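Local coordinates for possible HxlR family transcriptional factor (Thermoplasma volcanium, PDB 3DF8), which probably binds DNA as a transcriptional regulator of the HxlR family, built around a helix-turn-helix domain, at residues N94-M97 and P98-Q101. Numbering follows the deposited sequence.
Sequences NSLM and PLLQ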
loop_
_atom_site.group_PDB
_atom_site.type_symbol
_atom_site.label_atom_id
_atom_site.label_comp_id
_atom_site.label_asym_id
_atom_site.label_seq_id
_atom_site.Cartn_x
_atom_site.Cartn_y
_atom_site.Cartn_z
ATOM N N ASN A 94 -9.073 7.431 -2.357
ATOM C CA ASN A 94 -10.367 6.889 -1.877
ATOM C C ASN A 94 -10.223 5.420 -1.427
ATOM O O ASN A 94 -10.750 5.044 -0.387
ATOM C CB ASN A 94 -11.484 7.007 -2.933
ATOM C CG ASN A 94 -11.987 8.431 -3.091
ATOM O OD1 ASN A 94 -11.725 9.295 -2.242
ATOM N ND2 ASN A 94 -12.695 8.695 -4.197
ATOM N N SER A 95 -9.508 4.608 -2.203
ATOM C CA SER A 95 -9.282 3.209 -1.815
ATOM C C SER A 95 -8.223 3.045 -0.744
ATOM O O SER A 95 -8.206 2.045 -0.036
ATOM C CB SER A 95 -8.946 2.340 -3.025
ATOM O OG SER A 95 -9.860 2.574 -4.065
ATOM N N LEU A 96 -7.344 4.032 -0.601
ATOM C CA LEU A 96 -6.288 3.975 0.369
ATOM C C LEU A 96 -6.753 4.222 1.787
ATOM O O LEU A 96 -6.226 3.592 2.705
ATOM C CB LEU A 96 -5.230 5.024 0.006
ATOM C CG LEU A 96 -3.777 4.963 0.375
ATOM C CD1 LEU A 96 -3.200 3.531 0.141
ATOM C CD2 LEU A 96 -3.011 6.047 -0.459
HETATM N N MSE A 97 -7.726 5.125 1.982
HETATM C CA MSE A 97 -8.043 5.587 3.350
HETATM C C MSE A 97 -8.505 4.462 4.296
HETATM O O MSE A 97 -8.060 4.431 5.434
HETATM C CB MSE A 97 -8.983 6.795 3.354
HETATM C CG MSE A 97 -8.419 8.044 2.651
HETATM SE SE MSE A 97 -6.478 8.411 2.884
HETATM C CE MSE A 97 -6.547 8.853 4.714
ATOM N N PRO A 98 -9.372 3.533 3.840
ATOM C CA PRO A 98 -9.718 2.459 4.789
ATOM C C PRO A 98 -8.533 1.594 5.215
ATOM O O PRO A 98 -8.473 1.133 6.381
ATOM C CB PRO A 98 -10.798 1.658 4.034
ATOM C CG PRO A 98 -11.369 2.642 3.004
ATOM C CD PRO A 98 -10.109 3.392 2.570
ATOM N N LEU A 99 -7.568 1.416 4.313
ATOM C CA LEU A 99 -6.359 0.662 4.607
ATOM C C LEU A 99 -5.532 1.414 5.649
ATOM O O LEU A 99 -5.131 0.822 6.672
ATOM C CB LEU A 99 -5.545 0.449 3.345
ATOM C CG LEU A 99 -4.239 -0.277 3.566
ATOM C CD1 LEU A 99 -4.434 -1.725 4.114
ATOM C CD2 LEU A 99 -3.497 -0.253 2.260
ATOM N N LEU A 100 -5.313 2.711 5.423
ATOM C CA LEU A 100 -4.586 3.516 6.399
ATOM C C LEU A 100 -5.291 3.620 7.763
ATOM O O LEU A 100 -4.622 3.573 8.807
ATOM C CB LEU A 100 -4.183 4.884 5.825
ATOM C CG LEU A 100 -3.217 4.781 4.622
ATOM C CD1 LEU A 100 -2.826 6.187 4.162
ATOM C CD2 LEU A 100 -1.956 3.927 4.865
ATOM N N GLN A 101 -6.625 3.756 7.759
ATOM C CA GLN A 101 -7.392 3.742 8.970
ATOM C C GLN A 101 -7.058 2.465 9.752
ATOM O O GLN A 101 -6.736 2.534 10.943
ATOM C CB GLN A 101 -8.882 3.829 8.644
ATOM C CG GLN A 101 -9.803 3.839 9.859
ATOM C CD GLN A 101 -11.246 4.010 9.446
ATOM O OE1 GLN A 101 -11.795 3.179 8.705
ATOM N NE2 GLN A 101 -11.874 5.091 9.903
#
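L96 and L100, one turn apart on the long C-terminal helix 87-108 of this HxlR-like helix-turn-helix protein, meet on its apolar side: CG of L96 lies 4.1 Å from CD1 of L100, and the two side chains pass each other at a slant. L96 swings CG away from its backbone N (chi1 -154°) and L100 swings CG away from its carbonyl carbon, which brings CG of L96 and CD1 of L100 together. CD1 of L96 lies 4.3 Å from CD2 of L99. M97, a selenomethionine, is bent at chi2 (-38°), and its SE lies 4.5 Å from CD1 of L100, a loose contact. Helix 29-36 covers this side through M30, which L96 touches, and S34, which meets L96, M97 and L100; Y7 and L5 of the second subunit pack on M97 and L100 respectively, placing the stretch at the dimer interface. P98 kinks the helix, because its ring nitrogen has no hydrogen to offer the preceding turn; CD of P98 instead sits 3.4 Å from O of N94. From L100 onward the i to i-4 bonds are regular: N of L100 donates to O of L96 with an N-H...O angle of 167°, and N of Q101 reaches O of M97 at 2.8 Å, almost in line with the carbonyl bond.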